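Local coordinates for protein folylpolyglutamate synthase/dihydrofolate synthase (Thermotoga maritima, PDB 1O5Z) that probably adds glutamate to dihydropteroate and to folates, using ATP and magnesium, and so makes dihydrofolate and tetrahydrofolylpolyglutamates, at residues Ser71-Ser76 against Glu292-Glu297; Gln77-Gly82 against Thr286-Ser291. All coordinates share one frame; numbering follows the deposited sequence.

Contact 1 and contact 2 are neighbouring parts of one interface, their centres about 8 Å apart. Helix 63-77 supplies residues 71-76; its end, the turn after it and the start of strand 81-84 supply 77-82; helix 292-301 and the loop leading into it answer them. Leu290 joins the two: its CD2 lies 3.4 Å from Ile73 CG2 and 3.6 Å from Ile295 CG1. A probable hydrogen bond from Tyr79 N to Leu74 O, 3.0 Å, ties the turn after helix 63-77 back to the helix's last turn. In the Mur ligase middle domain the loop before helix 63-77 is probably the ATP-binding P-loop; both contacts lie at that helix's other end, probably well away from the nucleotide.

Contact 1: residues Ser71-Ser76 against Glu292-Glu297; sequences SNILVS and EKAIRE
Ile73 lays its side chain across the backbone of helix 292-301 where Ala294 passes to Ile295. Ile73 CB stands 4.0 Å from Ala294 O. Beyond it the chain forks: with CG2 anti to the backbone N (chi1 -70° for CG1), this methyl is 3.8 Å from Ile295 CA and touches Ile295 CG1, while CG1 runs past the carbonyl oxygens of Ala294 and Ile295. At the tip, Ile73 CD1 ends 4.2 Å from Ile295 CA. A beta-branched residue suits the place because both branches find backbone to lie on.

One turn on, Ser76 and Ala294 bring the helices together, their CA atoms 4.8 Å apart. Both are small: Ala294 CB rests 3.5 Å from Ile73 O and also meets Ser76 CB. The Ser76 hydroxyl turns back to its own helix and donates to Asn72 O at 2.9 Å, so that oxygen accepts both Ser76 N and OG, from opposite faces of its carbonyl plane. Glu297, extended beyond CG, brings OE2 to 3.0 Å from Ser76 OG, a close approach rather than a hydrogen bond, since the hydroxyl donates to Asn72 O.

The helical segments approach to 7.6 Å between axes, with 137° between their N-to-C directions, nearer antiparallel than parallel. Leu280 and Leu283 of helix 271-286 pack on Ile73, and Leu280 also on Ile295, making a three-helix junction; Leu74 faces strands 81-84 and 151-155 of the central sheet.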
loop_
_atom_site.group_PDB
_atom_site.type_symbol
_atom_site.label_atom_id
_atom_site.label_comp_id
_atom_site.label_asym_id
_atom_site.label_seq_id
_atom_site.Cartn_x
_atom_site.Cartn_y
_atom_site.Cartn_z
ATOM N N SER A 71 -9.942 2.427 6.662
ATOM C CA SER A 71 -9.504 2.939 7.969
ATOM C C SER A 71 -9.911 4.347 8.118
ATOM O O SER A 71 -10.337 4.711 9.141
ATOM C CB SER A 71 -7.978 2.914 8.173
ATOM O OG SER A 71 -7.498 1.631 7.809
ATOM N N ASN A 72 -9.628 5.160 7.118
ATOM C CA ASN A 72 -9.926 6.573 7.182
ATOM C C ASN A 72 -11.380 6.883 7.427
ATOM O O ASN A 72 -11.686 7.770 8.219
ATOM C CB ASN A 72 -9.376 7.297 5.956
ATOM C CG ASN A 72 -7.977 7.790 6.227
ATOM O OD1 ASN A 72 -7.794 8.584 7.164
ATOM N ND2 ASN A 72 -6.991 7.277 5.510
ATOM N N ILE A 73 -12.267 6.101 6.828
ATOM C CA ILE A 73 -13.693 6.323 7.023
ATOM C C ILE A 73 -14.122 5.981 8.472
ATOM O O ILE A 73 -14.889 6.710 9.108
ATOM C CB ILE A 73 -14.502 5.509 6.020
ATOM C CG1 ILE A 73 -14.316 6.082 4.611
ATOM C CG2 ILE A 73 -16.014 5.511 6.399
ATOM C CD1 ILE A 73 -14.879 5.166 3.516
ATOM N N LEU A 74 -13.609 4.855 8.975
ATOM C CA LEU A 74 -13.921 4.441 10.324
ATOM C C LEU A 74 -13.312 5.342 11.355
ATOM O O LEU A 74 -13.933 5.616 12.375
ATOM C CB LEU A 74 -13.410 3.034 10.557
ATOM C CG LEU A 74 -14.090 1.909 9.764
ATOM C CD1 LEU A 74 -13.218 0.662 9.862
ATOM C CD2 LEU A 74 -15.476 1.611 10.306
ATOM N N VAL A 75 -12.103 5.816 11.094
ATOM C CA VAL A 75 -11.489 6.835 11.973
ATOM C C VAL A 75 -12.351 8.117 12.019
ATOM O O VAL A 75 -12.581 8.633 13.081
ATOM C CB VAL A 75 -10.039 7.152 11.586
ATOM C CG1 VAL A 75 -9.544 8.477 12.259
ATOM C CG2 VAL A 75 -9.156 5.983 11.987
ATOM N N SER A 76 -12.852 8.580 10.868
ATOM C CA SER A 76 -13.764 9.726 10.842
ATOM C C SER A 76 -15.020 9.426 11.601
ATOM O O SER A 76 -15.559 10.347 12.179
ATOM C CB SER A 76 -14.198 10.167 9.445
ATOM O OG SER A 76 -13.087 10.260 8.616
ATOM N N GLU A 292 -22.680 9.128 6.500
ATOM C CA GLU A 292 -22.270 9.663 5.223
ATOM C C GLU A 292 -21.177 10.710 5.400
ATOM O O GLU A 292 -20.283 10.816 4.569
ATOM C CB GLU A 292 -23.470 10.288 4.499
ATOM C CG GLU A 292 -23.114 10.776 3.119
ATOM C CD GLU A 292 -24.291 11.343 2.378
ATOM O OE1 GLU A 292 -25.402 10.872 2.640
ATOM O OE2 GLU A 292 -24.104 12.248 1.537
ATOM N N LYS A 293 -21.245 11.481 6.486
ATOM C CA LYS A 293 -20.175 12.439 6.787
ATOM C C LYS A 293 -18.791 11.781 6.861
ATOM O O LYS A 293 -17.843 12.305 6.287
ATOM C CB LYS A 293 -20.461 13.186 8.092
ATOM C CG LYS A 293 -19.446 14.293 8.431
ATOM C CD LYS A 293 -19.672 14.871 9.831
ATOM C CE LYS A 293 -19.077 16.305 9.968
ATOM N NZ LYS A 293 -17.664 16.290 10.517
ATOM N N ALA A 294 -18.696 10.679 7.606
ATOM C CA ALA A 294 -17.472 9.925 7.763
ATOM C C ALA A 294 -16.967 9.315 6.443
ATOM O O ALA A 294 -15.779 9.252 6.195
ATOM C CB ALA A 294 -17.673 8.802 8.781
ATOM N N ILE A 295 -17.895 8.848 5.625
ATOM C CA ILE A 295 -17.570 8.272 4.350
ATOM C C ILE A 295 -16.964 9.394 3.514
ATOM O O ILE A 295 -15.884 9.248 2.926
ATOM C CB ILE A 295 -18.862 7.675 3.696
ATOM C CG1 ILE A 295 -19.243 6.372 4.362
ATOM C CG2 ILE A 295 -18.681 7.418 2.212
ATOM C CD1 ILE A 295 -20.654 5.982 4.077
ATOM N N ARG A 296 -17.641 10.528 3.440
ATOM C CA ARG A 296 -17.112 11.602 2.612
ATOM C C ARG A 296 -15.772 12.114 3.118
ATOM O O ARG A 296 -14.874 12.402 2.327
ATOM C CB ARG A 296 -18.084 12.742 2.550
ATOM C CG ARG A 296 -19.313 12.397 1.807
ATOM C CD ARG A 296 -20.272 13.574 1.653
ATOM N NE ARG A 296 -21.457 13.145 0.928
ATOM C CZ ARG A 296 -21.583 13.173 -0.396
ATOM N NH1 ARG A 296 -20.613 13.657 -1.150
ATOM N NH2 ARG A 296 -22.703 12.728 -0.979
ATOM N N GLU A 297 -15.636 12.256 4.426
ATOM C CA GLU A 297 -14.414 12.827 4.966
ATOM C C GLU A 297 -13.282 11.824 4.864
ATOM O O GLU A 297 -12.197 12.191 4.491
ATOM C CB GLU A 297 -14.590 13.302 6.411
ATOM C CG GLU A 297 -13.276 13.527 7.166
ATOM C CD GLU A 297 -13.488 13.942 8.619
ATOM O OE1 GLU A 297 -13.941 15.084 8.781
ATOM O OE2 GLU A 297 -13.204 13.131 9.569
#

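Contact 2: residues Gln77-Gly82 against Thr286-Ser291; sequences QGYRVG and TGLPLS
Gln77 offers one oxygen, OE1, to two donors of Ser291. Ser291 OG donates to Gln77 OE1 in the amide plane at a short 2.5 Å, and Ser291 N at 2.8 Å, approaching from above that plane. CG anti to the backbone N and a bend at chi2 (56°) bring the Gln77 amide there. A leucine in its place would probably leave the N-H and hydroxyl of Ser291 without this shared acceptor. Tyr79 makes a second polar link: its OH donates to Pro289 O at 2.7 Å, in the carbonyl plane and on a lone pair, with the acceptor at the edge of the phenol ring. Tyr79 OH also lies close against the proline ring, 3.1 Å from Pro289 CG, and touches Leu288 CB. Leu290 CD1 also comes to the ring edge, 4.2 Å from Tyr79 CE1, and at the same distance from Gln77 CG. A tyrosine fits because it combines reach, an apolar ring and a terminal donor.

In the next shell, Ser291 is the N-cap of helix 292-301; its OG also accepts from Ala294 N, a role that suits a small hydroxyl residue. Gly78 closes helix 63-77 with a Schellman motif, at a positive phi (96°) where a CB would press on the preceding carbonyl oxygen.

The C-terminal end of one helix thus docks beside the N-cap of another, at the turn of the beta-alpha-beta crossover from strand 53-58 through helix 63-77 to strand 81-84, a crossover of the kind that follows the P-loop in P-loop NTPase folds, consistent with the Mur ligase middle domain.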
loop_
_atom_site.group_PDB
_atom_site.type_symbol
_atom_site.label_atom_id
_atom_site.label_comp_id
_atom_site.label_asym_id
_atom_site.label_seq_id
_atom_site.Cartn_x
_atom_site.Cartn_y
_atom_site.Cartn_z
ATOM N N GLN A 77 -15.511 8.174 11.571
ATOM C CA GLN A 77 -16.758 7.837 12.251
ATOM C C GLN A 77 -16.553 7.800 13.744
ATOM O O GLN A 77 -17.516 7.793 14.528
ATOM C CB GLN A 77 -17.326 6.523 11.756
ATOM C CG GLN A 77 -18.668 6.164 12.354
ATOM C CD GLN A 77 -19.717 7.237 12.133
ATOM O OE1 GLN A 77 -19.845 7.766 11.026
ATOM N NE2 GLN A 77 -20.500 7.539 13.171
ATOM N N GLY A 78 -15.293 7.853 14.139
ATOM C CA GLY A 78 -14.936 7.926 15.542
ATOM C C GLY A 78 -14.612 6.581 16.146
ATOM O O GLY A 78 -14.477 6.492 17.360
ATOM N N TYR A 79 -14.499 5.534 15.348
ATOM C CA TYR A 79 -13.934 4.275 15.862
ATOM C C TYR A 79 -12.441 4.417 16.202
ATOM O O TYR A 79 -11.683 5.138 15.529
ATOM C CB TYR A 79 -14.095 3.105 14.848
ATOM C CG TYR A 79 -15.526 2.691 14.577
ATOM C CD1 TYR A 79 -16.185 3.176 13.480
ATOM C CD2 TYR A 79 -16.216 1.824 15.420
ATOM C CE1 TYR A 79 -17.475 2.822 13.187
ATOM C CE2 TYR A 79 -17.553 1.473 15.153
ATOM C CZ TYR A 79 -18.158 1.993 14.010
ATOM O OH TYR A 79 -19.443 1.702 13.635
ATOM N N ARG A 80 -12.013 3.662 17.209
ATOM C CA ARG A 80 -10.605 3.524 17.474
ATOM C C ARG A 80 -10.108 2.418 16.547
ATOM O O ARG A 80 -10.466 1.232 16.735
ATOM C CB ARG A 80 -10.359 3.187 18.933
ATOM C CG ARG A 80 -8.915 3.268 19.354
ATOM C CD ARG A 80 -8.706 3.229 20.865
ATOM N NE ARG A 80 -7.909 4.407 21.189
ATOM C CZ ARG A 80 -6.711 4.425 21.747
ATOM N NH1 ARG A 80 -6.123 3.340 22.179
ATOM N NH2 ARG A 80 -6.110 5.573 21.911
ATOM N N VAL A 81 -9.263 2.800 15.585
ATOM C CA VAL A 81 -8.881 1.931 14.497
ATOM C C VAL A 81 -7.388 1.633 14.493
ATOM O O VAL A 81 -6.586 2.544 14.492
ATOM C CB VAL A 81 -9.270 2.586 13.138
ATOM C CG1 VAL A 81 -8.875 1.742 11.918
ATOM C CG2 VAL A 81 -10.757 2.867 13.119
ATOM N N GLY A 82 -7.020 0.352 14.470
ATOM C CA GLY A 82 -5.663 -0.043 14.124
ATOM C C GLY A 82 -5.652 -0.363 12.641
ATOM O O GLY A 82 -6.607 -0.887 12.104
ATOM N N THR A 286 -20.043 -5.213 6.140
ATOM C CA THR A 286 -19.519 -5.442 7.467
ATOM C C THR A 286 -20.631 -5.249 8.534
ATOM O O THR A 286 -20.555 -5.817 9.634
ATOM C CB THR A 286 -18.375 -4.426 7.583
ATOM O OG1 THR A 286 -17.260 -4.950 8.311
ATOM C CG2 THR A 286 -18.808 -3.174 8.239
ATOM N N GLY A 287 -21.667 -4.464 8.171
ATOM C CA GLY A 287 -22.739 -4.065 9.047
ATOM C C GLY A 287 -22.459 -2.862 9.954
ATOM O O GLY A 287 -23.355 -2.381 10.606
ATOM N N LEU A 288 -21.239 -2.368 10.036
ATOM C CA LEU A 288 -20.918 -1.358 11.015
ATOM C C LEU A 288 -21.690 -0.085 10.769
ATOM O O LEU A 288 -21.896 0.298 9.653
ATOM C CB LEU A 288 -19.443 -1.047 10.994
ATOM C CG LEU A 288 -18.542 -2.177 11.450
ATOM C CD1 LEU A 288 -17.055 -1.937 10.997
ATOM C CD2 LEU A 288 -18.650 -2.416 12.933
ATOM N N PRO A 289 -22.160 0.575 11.809
ATOM C CA PRO A 289 -22.791 1.844 11.620
ATOM C C PRO A 289 -21.797 2.932 11.146
ATOM O O PRO A 289 -20.685 3.099 11.691
ATOM C CB PRO A 289 -23.373 2.141 12.996
ATOM C CG PRO A 289 -22.548 1.378 13.918
ATOM C CD PRO A 289 -22.178 0.150 13.219
ATOM N N LEU A 290 -22.230 3.665 10.123
ATOM C CA LEU A 290 -21.392 4.647 9.463
ATOM C C LEU A 290 -22.224 5.800 8.997
ATOM O O LEU A 290 -23.306 5.568 8.485
ATOM C CB LEU A 290 -20.778 4.044 8.204
ATOM C CG LEU A 290 -19.298 4.220 8.089
ATOM C CD1 LEU A 290 -18.642 3.389 9.214
ATOM C CD2 LEU A 290 -18.906 3.722 6.729
ATOM N N SER A 291 -21.689 7.015 9.127
ATOM C CA SER A 291 -22.378 8.191 8.662
ATOM C C SER A 291 -21.854 8.467 7.293
ATOM O O SER A 291 -20.729 8.110 6.981
ATOM C CB SER A 291 -22.145 9.409 9.580
ATOM O OG SER A 291 -20.771 9.747 9.733
#